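Side-chain contacts in AGR_C_1268p (Agrobacterium tumefaciens str. C58, PDB 2GHS), which probably hydrolyses sugar lactones such as gluconolactone, using a bound divalent metal ion, as a beta-propeller of the SMP-30/regucalcin family: residues Gly92-Lys97 and Leu147-Met152; Thr172-Asp177 and Thr212-Gly217; Pro181-Phe186 and Ile243-Trp248; Gly193-Thr198 and Met204-Asp209. One frame throughout, in Å; residues are numbered along the deposited sequence.

Contact 1 of 4, residues Gly92-Lys97 and Leu147-Met152; sequences GSALAK and LWIGTM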
# COMPACT_ATOMS: atom_id res chain seq x y z
N GLY A 92 4.79 -10.74 -5.02
CA GLY A 92 3.50 -10.04 -4.93
C GLY A 92 3.69 -8.74 -4.19
O GLY A 92 4.45 -8.68 -3.23
N SER A 93 2.94 -7.70 -4.60
CA SER A 93 2.93 -6.42 -3.89
C SER A 93 1.58 -5.80 -3.58
O SER A 93 1.56 -4.83 -2.80
CB SER A 93 3.76 -5.41 -4.63
OG SER A 93 3.12 -5.11 -5.87
N ALA A 94 0.49 -6.31 -4.16
CA ALA A 94 -0.86 -5.78 -3.86
C ALA A 94 -1.87 -6.87 -3.94
O ALA A 94 -1.74 -7.79 -4.73
CB ALA A 94 -1.27 -4.67 -4.77
N LEU A 95 -2.90 -6.75 -3.10
CA LEU A 95 -3.95 -7.75 -3.01
C LEU A 95 -5.33 -7.07 -3.02
O LEU A 95 -5.53 -6.11 -2.29
CB LEU A 95 -3.82 -8.54 -1.70
CG LEU A 95 -4.68 -9.77 -1.44
CD1 LEU A 95 -4.22 -10.97 -2.27
CD2 LEU A 95 -4.69 -10.16 0.05
N ALA A 96 -6.26 -7.64 -3.78
CA ALA A 96 -7.64 -7.18 -3.79
C ALA A 96 -8.54 -8.38 -3.63
O ALA A 96 -8.30 -9.45 -4.19
CB ALA A 96 -7.97 -6.45 -5.05
N LYS A 97 -9.60 -8.19 -2.87
CA LYS A 97 -10.62 -9.21 -2.77
C LYS A 97 -11.51 -9.17 -4.00
O LYS A 97 -11.92 -8.09 -4.41
CB LYS A 97 -11.46 -9.02 -1.49
CG LYS A 97 -12.57 -10.05 -1.25
CD LYS A 97 -13.19 -9.90 0.14
CE LYS A 97 -14.22 -10.91 0.39
NZ LYS A 97 -14.79 -10.84 1.78
N LEU A 147 -8.42 -1.44 -10.34
CA LEU A 147 -7.19 -1.37 -9.54
C LEU A 147 -6.30 -0.29 -10.16
O LEU A 147 -6.19 -0.22 -11.38
CB LEU A 147 -6.45 -2.73 -9.63
CG LEU A 147 -5.05 -2.81 -9.01
CD1 LEU A 147 -5.15 -2.73 -7.48
CD2 LEU A 147 -4.32 -4.14 -9.43
N TRP A 148 -5.62 0.49 -9.32
CA TRP A 148 -4.46 1.25 -9.74
C TRP A 148 -3.24 0.49 -9.18
O TRP A 148 -3.18 0.17 -7.98
CB TRP A 148 -4.46 2.67 -9.20
CG TRP A 148 -5.32 3.66 -9.91
CD1 TRP A 148 -6.52 3.45 -10.55
CD2 TRP A 148 -5.11 5.06 -9.95
NE1 TRP A 148 -7.03 4.62 -11.02
CE2 TRP A 148 -6.19 5.63 -10.66
CE3 TRP A 148 -4.10 5.91 -9.47
CZ2 TRP A 148 -6.29 7.00 -10.90
CZ3 TRP A 148 -4.22 7.27 -9.71
CH2 TRP A 148 -5.29 7.78 -10.43
N ILE A 149 -2.25 0.26 -10.02
CA ILE A 149 -1.07 -0.44 -9.61
C ILE A 149 0.19 0.19 -10.22
O ILE A 149 0.23 0.48 -11.42
CB ILE A 149 -1.19 -1.95 -9.99
CG1 ILE A 149 0.06 -2.74 -9.57
CG2 ILE A 149 -1.43 -2.15 -11.46
CD1 ILE A 149 0.22 -2.86 -8.08
N GLY A 150 1.18 0.40 -9.36
CA GLY A 150 2.48 0.91 -9.73
C GLY A 150 3.51 -0.15 -10.03
O GLY A 150 3.50 -1.26 -9.44
N THR A 151 4.42 0.18 -10.93
CA THR A 151 5.58 -0.67 -11.20
C THR A 151 6.85 0.18 -11.10
O THR A 151 6.78 1.43 -11.10
CB THR A 151 5.54 -1.28 -12.57
OG1 THR A 151 5.60 -0.23 -13.54
CG2 THR A 151 4.30 -2.16 -12.76
N MSE A 152 8.01 -0.45 -11.07
CA MSE A 152 9.28 0.27 -10.87
C MSE A 152 10.43 -0.58 -11.35
O MSE A 152 10.32 -1.81 -11.39
CB MSE A 152 9.48 0.64 -9.38
CG MSE A 152 9.52 -0.56 -8.48
SE MSE A 152 9.70 0.06 -6.64
CE MSE A 152 11.55 0.58 -6.66
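Ser93 and Ala94, although consecutive in their strand, both turn the CB atom toward Ile149, because a classic beta bulge sets the pair opposite the single residue Ala106. The backbone supports this reading: psi of Ser93 is -11°, far from an extended value. Ile149 reaches back with one atom. Its CG1 lies opposite the backbone N (chi1 -180°), and the chain then bends at chi2 (68°), which carries CD1 to the bulge. There CD1 lies 4.1 Å from Ala94 CB and 4.3 Å from Ser93 OG. The first is an apolar contact; the second is plain proximity, since Ser93 OG is hydrogen-bonded instead to Ser136 OG and Asn137 O. With the CA atoms of Ala94 and Ile149 7.8 Å apart, the two strands are layered face to face and share no sheet pairing, as expected of adjacent blades in a beta-propeller. Ser93 also lies about 5 Å, side chain to side chain, from Arg135 and Asn137, predicted substrate-binding residues. The first strand of one blade, 92-99, thus packs on the second strand of the next, 147-153; Ala106 of strand 102-107 touches both Ala94 and Ile149, while Met141 of strand 134-141 touches Ala96 and Leu147.

Contact 2 of 4, residues Thr172-Asp177 and Thr212-Gly217; sequences TKLFAD and TGLPTG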
# COMPACT_ATOMS: atom_id res chain seq x y z
N THR A 172 -4.44 -0.40 -18.69
CA THR A 172 -4.25 0.91 -19.34
C THR A 172 -3.21 1.73 -18.57
O THR A 172 -3.38 1.90 -17.35
CB THR A 172 -5.55 1.73 -19.34
OG1 THR A 172 -6.58 0.98 -20.00
CG2 THR A 172 -5.38 3.06 -20.04
N LYS A 173 -2.13 2.21 -19.22
CA LYS A 173 -1.15 3.04 -18.51
C LYS A 173 -1.73 4.44 -18.27
O LYS A 173 -2.30 5.04 -19.15
CB LYS A 173 0.18 3.14 -19.28
CG LYS A 173 1.29 3.78 -18.46
CD LYS A 173 2.56 3.95 -19.26
CE LYS A 173 3.33 2.71 -19.42
NZ LYS A 173 4.70 3.09 -19.87
N LEU A 174 -1.63 4.91 -17.04
CA LEU A 174 -2.12 6.21 -16.63
C LEU A 174 -1.00 7.26 -16.55
O LEU A 174 -1.19 8.39 -17.00
CB LEU A 174 -2.79 6.14 -15.26
CG LEU A 174 -4.05 5.31 -15.18
CD1 LEU A 174 -4.74 5.55 -13.86
CD2 LEU A 174 -5.00 5.58 -16.33
N PHE A 175 0.12 6.87 -15.95
CA PHE A 175 1.23 7.77 -15.65
C PHE A 175 2.54 7.06 -15.92
O PHE A 175 2.70 5.88 -15.58
CB PHE A 175 1.15 8.27 -14.19
CG PHE A 175 -0.10 9.03 -13.91
CD1 PHE A 175 -0.27 10.30 -14.43
CD2 PHE A 175 -1.11 8.48 -13.16
CE1 PHE A 175 -1.44 10.99 -14.23
CE2 PHE A 175 -2.31 9.19 -12.95
CZ PHE A 175 -2.44 10.43 -13.50
N ALA A 176 3.46 7.76 -16.56
CA ALA A 176 4.76 7.20 -16.90
C ALA A 176 5.90 7.94 -16.20
O ALA A 176 5.69 8.95 -15.51
CB ALA A 176 4.97 7.26 -18.38
N ASP A 177 7.11 7.42 -16.37
CA ASP A 177 8.32 8.12 -15.96
C ASP A 177 8.35 8.35 -14.46
O ASP A 177 8.76 9.39 -14.01
CB ASP A 177 8.47 9.45 -16.70
CG ASP A 177 8.56 9.28 -18.23
OD1 ASP A 177 9.16 8.28 -18.72
OD2 ASP A 177 8.03 10.16 -18.93
N THR A 212 -15.52 4.87 -13.28
CA THR A 212 -14.53 4.05 -13.93
C THR A 212 -13.17 4.04 -13.27
O THR A 212 -12.33 3.17 -13.57
CB THR A 212 -14.27 4.52 -15.39
OG1 THR A 212 -13.72 5.85 -15.38
CG2 THR A 212 -15.56 4.54 -16.20
N GLY A 213 -12.89 5.05 -12.46
CA GLY A 213 -11.54 5.26 -11.91
C GLY A 213 -10.51 5.77 -12.88
O GLY A 213 -9.31 5.69 -12.59
N LEU A 214 -10.94 6.26 -14.05
CA LEU A 214 -10.02 6.83 -15.06
C LEU A 214 -9.93 8.34 -14.85
O LEU A 214 -10.95 9.01 -14.59
CB LEU A 214 -10.51 6.57 -16.47
CG LEU A 214 -10.49 5.13 -16.94
CD1 LEU A 214 -11.32 4.99 -18.23
CD2 LEU A 214 -9.06 4.69 -17.13
N PRO A 215 -8.73 8.90 -15.02
CA PRO A 215 -8.57 10.37 -14.95
C PRO A 215 -9.43 11.13 -15.95
O PRO A 215 -9.62 10.69 -17.09
CB PRO A 215 -7.09 10.57 -15.27
CG PRO A 215 -6.45 9.31 -14.80
CD PRO A 215 -7.42 8.24 -15.22
N THR A 216 -9.97 12.27 -15.51
CA THR A 216 -10.67 13.22 -16.39
C THR A 216 -9.90 14.53 -16.56
O THR A 216 -10.40 15.48 -17.18
CB THR A 216 -12.03 13.60 -15.81
OG1 THR A 216 -11.84 14.03 -14.47
CG2 THR A 216 -13.02 12.44 -15.81
N GLY A 217 -8.71 14.61 -15.99
CA GLY A 217 -7.86 15.77 -16.12
C GLY A 217 -6.43 15.44 -15.72
O GLY A 217 -6.15 14.34 -15.30
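Leu174 brings both methyls of its branched end onto one corner of the Pro215 ring, CD2 3.8 Å and CD1 4.0 Å from Pro215 CD. Here the outer strand of one propeller blade meets a loop of the next blade, the one between strands 202-207 and 220-224. The meeting is wholly apolar. Leu174 holds CG opposite its own carbonyl carbon (chi1 -65°), which sends the isopropyl group across to the loop, and CD2 also touches Leu214 CD2 at 4.2 Å. Next to it Phe175 adds a looser contact, its CZ 4.4 Å from Pro215 CG, with the ring approached obliquely. That two successive residues reach one loop is consistent with a classic beta bulge, in which both face Ile163 and psi of Leu174 is -45°; Phe175 gets there with its ring end. Pro215 also touches Val206, as does Phe175, so the proline fills in beside the third strand of its own blade. The contact is near the surface, its touching side chains only partly covered. The loop is shaped by an ST turn ahead of the two contact residues, in which Thr212 OG1 accepts a hydrogen bond from Leu214 N at 3.1 Å (N-H...O angle 157°).

Contact 3 of 4, residues Pro181-Phe186 and Ile243-Trp248; sequences PNSICF and IWNARW. With EDO (1,2-ethanediol), chain D.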
# COMPACT_ATOMS: atom_id res chain seq x y z
N PRO A 181 6.65 4.49 -7.63
CA PRO A 181 5.25 4.88 -7.41
C PRO A 181 4.77 4.54 -6.04
O PRO A 181 5.12 3.50 -5.48
CB PRO A 181 4.49 4.11 -8.50
CG PRO A 181 5.34 2.97 -8.80
CD PRO A 181 6.75 3.32 -8.53
N ASN A 182 4.01 5.44 -5.43
CA ASN A 182 3.53 5.21 -4.06
C ASN A 182 2.37 6.11 -3.75
O ASN A 182 1.86 6.83 -4.62
CB ASN A 182 4.72 5.43 -3.10
CG ASN A 182 5.17 4.17 -2.38
OD1 ASN A 182 4.33 3.40 -1.90
ND2 ASN A 182 6.51 4.02 -2.20
N SER A 183 1.92 6.04 -2.49
CA SER A 183 0.81 6.85 -1.98
C SER A 183 -0.45 6.82 -2.76
O SER A 183 -1.21 7.79 -2.76
CB SER A 183 1.27 8.30 -1.79
OG SER A 183 0.31 9.09 -1.05
N ILE A 184 -0.69 5.71 -3.45
CA ILE A 184 -1.93 5.58 -4.23
C ILE A 184 -3.14 5.40 -3.32
O ILE A 184 -3.20 4.48 -2.47
CB ILE A 184 -1.82 4.42 -5.23
CG1 ILE A 184 -0.69 4.68 -6.25
CG2 ILE A 184 -3.13 4.24 -5.94
CD1 ILE A 184 -0.43 3.45 -7.12
N CYS A 185 -4.08 6.33 -3.44
CA CYS A 185 -5.32 6.24 -2.69
C CYS A 185 -6.33 7.20 -3.29
O CYS A 185 -6.05 7.91 -4.24
CB CYS A 185 -5.10 6.55 -1.19
SG CYS A 185 -4.46 8.16 -0.84
N PHE A 186 -7.55 7.17 -2.78
CA PHE A 186 -8.67 7.84 -3.40
C PHE A 186 -9.56 8.58 -2.40
O PHE A 186 -9.71 8.16 -1.27
CB PHE A 186 -9.55 6.82 -4.19
CG PHE A 186 -8.75 6.05 -5.18
CD1 PHE A 186 -8.35 6.61 -6.37
CD2 PHE A 186 -8.36 4.76 -4.89
CE1 PHE A 186 -7.55 5.88 -7.26
CE2 PHE A 186 -7.57 4.01 -5.75
CZ PHE A 186 -7.14 4.57 -6.95
N ILE A 243 -5.51 12.25 4.17
CA ILE A 243 -4.51 11.27 3.70
C ILE A 243 -3.59 10.91 4.86
O ILE A 243 -3.08 11.79 5.56
CB ILE A 243 -3.73 11.84 2.49
CG1 ILE A 243 -4.70 12.04 1.30
CG2 ILE A 243 -2.52 10.96 2.19
CD1 ILE A 243 -4.09 12.71 0.14
N TRP A 244 -3.39 9.60 5.05
CA TRP A 244 -2.53 9.07 6.06
C TRP A 244 -1.40 8.35 5.32
O TRP A 244 -1.65 7.35 4.65
CB TRP A 244 -3.28 8.09 6.95
CG TRP A 244 -4.41 8.69 7.75
CD1 TRP A 244 -5.58 9.20 7.28
CD2 TRP A 244 -4.44 8.86 9.17
NE1 TRP A 244 -6.35 9.64 8.33
CE2 TRP A 244 -5.67 9.44 9.50
CE3 TRP A 244 -3.57 8.53 10.20
CZ2 TRP A 244 -6.05 9.72 10.84
CZ3 TRP A 244 -3.94 8.80 11.54
CH2 TRP A 244 -5.16 9.40 11.82
N ASN A 245 -0.19 8.89 5.40
CA ASN A 245 0.97 8.48 4.58
C ASN A 245 2.12 7.96 5.44
O ASN A 245 2.59 8.69 6.35
CB ASN A 245 1.47 9.69 3.76
CG ASN A 245 2.72 9.38 3.00
OD1 ASN A 245 3.77 10.01 3.22
ND2 ASN A 245 2.63 8.42 2.07
N ALA A 246 2.57 6.75 5.16
CA ALA A 246 3.76 6.18 5.80
C ALA A 246 4.99 6.90 5.25
O ALA A 246 5.15 7.01 4.04
CB ALA A 246 3.85 4.69 5.52
N ARG A 247 5.86 7.37 6.13
CA ARG A 247 7.03 8.15 5.73
C ARG A 247 8.26 7.29 5.98
O ARG A 247 8.67 7.08 7.13
CB ARG A 247 7.11 9.47 6.52
CG ARG A 247 8.23 10.42 6.10
CD ARG A 247 7.71 11.43 5.18
NE ARG A 247 8.65 12.36 4.57
CZ ARG A 247 8.24 13.27 3.69
NH1 ARG A 247 6.94 13.40 3.47
NH2 ARG A 247 9.10 14.08 3.10
N TRP A 248 8.84 6.75 4.91
CA TRP A 248 10.00 5.90 5.03
C TRP A 248 11.20 6.67 5.57
O TRP A 248 11.55 7.72 5.04
CB TRP A 248 10.35 5.32 3.68
CG TRP A 248 11.61 4.51 3.60
CD1 TRP A 248 12.89 4.98 3.62
CD2 TRP A 248 11.70 3.10 3.39
NE1 TRP A 248 13.79 3.91 3.47
CE2 TRP A 248 13.07 2.76 3.32
CE3 TRP A 248 10.76 2.09 3.24
CZ2 TRP A 248 13.52 1.45 3.10
CZ3 TRP A 248 11.21 0.77 3.01
CH2 TRP A 248 12.57 0.46 2.97
C1 EDO D . 9.66 0.56 -2.32
O1 EDO D . 9.21 -0.80 -2.35
C2 EDO D . 8.84 1.27 -1.23
O2 EDO D . 7.43 1.27 -1.56
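Ser183 and Cys185 of segment 181-186 meet Asn245 and Ile243 where two adjacent propeller blades face each other, the innermost strand of one against the second strand of the next. Taken in order, Pro181 starts the segment by offering its carbonyl O to Asn137 ND2. Asn182 follows, a predicted ligand of the divalent metal cation. Its ND2 donates to O2 of an ethanediol molecule at 3.0 Å, with an N-H...O angle of 148°, and is also hydrogen-bonded to Thr198 OG1. The diol, probably from the crystallisation liquor, is held as well by Glu52, Arg135 and Asn137, which places it among the predicted metal- and substrate-binding residues. Ser183 has a positive phi (52°), a local break in the extended backbone, consistent with the CB atoms of Asn182 and Ser183 both pointing toward the neighbouring strand. Here the two segments come nearest, 6.8 Å between the CA atoms of Ser183 and Asn245. Each side chain runs trans to its own backbone N (Ser183 chi1 -169°), which extends OG and the Asn245 amide toward each other. Ser183 OG and Asn245 ND2 are 3.9 Å apart, too far for a direct bond. Both are hydrogen-bonded to Ser235 OG, so one hydroxyl links two buried polar groups across the interface. Asn245 lies about 5 Å, side chain to side chain, from Asp233, the predicted proton donor/acceptor, so this polar junction borders the probable active site. Ile184 points elsewhere, its backbone N bound to Asp138 OD2. Cys185 returns to the interface, where the contact turns apolar: its SG lies 4.4 Å from Ile243 CG1.

Contact 4 of 4, residues Gly193-Thr198 and Met204-Asp209; sequences GYFVDT and MRVPLD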
# COMPACT_ATOMS: atom_id res chain seq x y z
N GLY A 193 -7.99 10.96 -7.30
CA GLY A 193 -6.94 10.03 -6.99
C GLY A 193 -5.69 10.75 -6.59
O GLY A 193 -5.45 11.91 -7.00
N TYR A 194 -4.88 10.08 -5.79
CA TYR A 194 -3.62 10.60 -5.31
C TYR A 194 -2.49 9.61 -5.60
O TYR A 194 -2.71 8.40 -5.62
CB TYR A 194 -3.66 10.85 -3.79
CG TYR A 194 -4.80 11.74 -3.35
CD1 TYR A 194 -4.71 13.10 -3.45
CD2 TYR A 194 -5.96 11.21 -2.79
CE1 TYR A 194 -5.74 13.92 -3.09
CE2 TYR A 194 -6.99 12.00 -2.36
CZ TYR A 194 -6.89 13.37 -2.52
OH TYR A 194 -7.90 14.21 -2.10
N PHE A 195 -1.31 10.13 -5.85
CA PHE A 195 -0.10 9.32 -5.99
C PHE A 195 1.14 10.17 -5.83
O PHE A 195 1.08 11.38 -5.89
CB PHE A 195 -0.03 8.57 -7.35
CG PHE A 195 0.24 9.42 -8.53
CD1 PHE A 195 -0.78 10.05 -9.22
CD2 PHE A 195 1.55 9.59 -8.96
CE1 PHE A 195 -0.48 10.86 -10.33
CE2 PHE A 195 1.84 10.37 -10.09
CZ PHE A 195 0.81 10.99 -10.75
N VAL A 196 2.27 9.51 -5.64
CA VAL A 196 3.54 10.21 -5.50
C VAL A 196 4.61 9.38 -6.20
O VAL A 196 4.45 8.18 -6.38
CB VAL A 196 3.95 10.38 -3.99
CG1 VAL A 196 4.46 9.05 -3.33
CG2 VAL A 196 5.00 11.48 -3.80
N ASP A 197 5.70 10.05 -6.57
CA ASP A 197 6.95 9.38 -6.95
C ASP A 197 7.82 9.62 -5.71
O ASP A 197 8.17 10.75 -5.38
CB ASP A 197 7.56 9.99 -8.19
CG ASP A 197 8.89 9.36 -8.58
OD1 ASP A 197 9.49 8.58 -7.78
OD2 ASP A 197 9.35 9.66 -9.70
N THR A 198 8.11 8.55 -4.97
CA THR A 198 8.85 8.67 -3.69
C THR A 198 10.20 9.37 -3.85
O THR A 198 10.67 9.99 -2.92
CB THR A 198 9.02 7.30 -3.02
OG1 THR A 198 7.73 6.70 -2.82
CG2 THR A 198 9.68 7.41 -1.64
N MSE A 204 0.59 14.13 -5.80
CA MSE A 204 -0.27 14.65 -6.84
C MSE A 204 -1.72 14.29 -6.54
O MSE A 204 -2.00 13.26 -5.94
CB MSE A 204 0.11 13.99 -8.16
CG MSE A 204 1.59 14.02 -8.46
SE MSE A 204 2.35 15.80 -8.54
CE MSE A 204 1.56 16.45 -10.19
N ARG A 205 -2.64 15.13 -7.00
CA ARG A 205 -4.05 14.80 -7.06
C ARG A 205 -4.51 14.79 -8.51
O ARG A 205 -4.01 15.58 -9.34
CB ARG A 205 -4.89 15.78 -6.22
CG ARG A 205 -4.91 17.21 -6.69
CD ARG A 205 -5.99 18.12 -5.97
NE ARG A 205 -5.95 19.49 -6.49
CZ ARG A 205 -6.50 19.92 -7.64
NH1 ARG A 205 -7.19 19.09 -8.42
NH2 ARG A 205 -6.35 21.19 -8.01
N VAL A 206 -5.44 13.89 -8.80
CA VAL A 206 -5.90 13.63 -10.15
C VAL A 206 -7.46 13.59 -10.15
O VAL A 206 -8.06 12.80 -9.46
CB VAL A 206 -5.38 12.24 -10.67
CG1 VAL A 206 -5.72 12.06 -12.16
CG2 VAL A 206 -3.92 12.11 -10.45
N PRO A 207 -8.13 14.45 -10.95
CA PRO A 207 -9.57 14.34 -11.04
C PRO A 207 -9.96 13.11 -11.84
O PRO A 207 -9.31 12.80 -12.85
CB PRO A 207 -9.97 15.65 -11.75
CG PRO A 207 -8.81 16.09 -12.45
CD PRO A 207 -7.61 15.54 -11.76
N LEU A 208 -10.94 12.36 -11.31
CA LEU A 208 -11.36 11.09 -11.87
C LEU A 208 -12.83 11.07 -12.15
O LEU A 208 -13.60 11.79 -11.54
CB LEU A 208 -11.10 9.93 -10.88
CG LEU A 208 -9.74 9.83 -10.20
CD1 LEU A 208 -9.67 8.63 -9.29
CD2 LEU A 208 -8.66 9.79 -11.27
N ASP A 209 -13.19 10.21 -13.10
CA ASP A 209 -14.56 9.69 -13.31
C ASP A 209 -14.81 8.64 -12.25
O ASP A 209 -14.17 7.55 -12.24
CB ASP A 209 -14.63 9.08 -14.73
CG ASP A 209 -16.02 8.56 -15.11
OD1 ASP A 209 -16.86 8.34 -14.19
OD2 ASP A 209 -16.23 8.30 -16.34
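Strands 193-197 and 204-207 run antiparallel, their short axes at 148°, and form the beta hairpin that supplies the second and third strands of a propeller blade. Two hydrogen-bonded pairs frame it. Gly193 N gives to Val206 O at 2.8 Å and Val206 N returns to Gly193 O at 2.7 Å; Met204 N to Phe195 O is equally short at 2.8 Å, whereas Phe195 N to Met204 O is longer, 3.2 Å. Between them Tyr194 and Arg205 make a non-hydrogen-bonded pair on the opposite face of the sheet from Phe195, Met204 and Val206. There the arginine stem meets the tyrosine obliquely, CB lying 3.7 Å from Tyr194 CE1. The other face centres on the Phe195 ring. With chi1 at 72°, this ring swings toward the partner strand and beneath Met204, a selenomethionine, whose CB makes a CH-pi contact 4.1 Å from the ring centroid and 19° off its normal. Val206 meets the same ring at its rim, CG2 lying in the ring plane 3.7 Å from Phe195 CE1. Phe175 also meets this ring, tying the face to the preceding blade. Past the paired strand, Leu208 folds back on the bare backbone of Gly193, its CD1 3.5 Å from Gly193 N.

From the N terminus, contact 1 comes first and is complete by residue 152, having joined successive blades. Contact 2 opens at 172 on the outer strand of the second of these, and contact 3 opens at 181, after the corner at 177 where strand 170-186 passes into the following blade. Contact 4 then opens and closes locally as a hairpin, within the spans of both. Contact 2 closes at 212-217 and contact 3 only at 243-248, so these two cross. Trp148 joins contact 1 to the later ones, giving its NE1 to Gly213 O and packing on Leu174, Phe186 and Leu208. Backbone bonds between Asn182 and Val196 and between Cys185 and Tyr194 fasten contact 3 to contact 4 within one sheet.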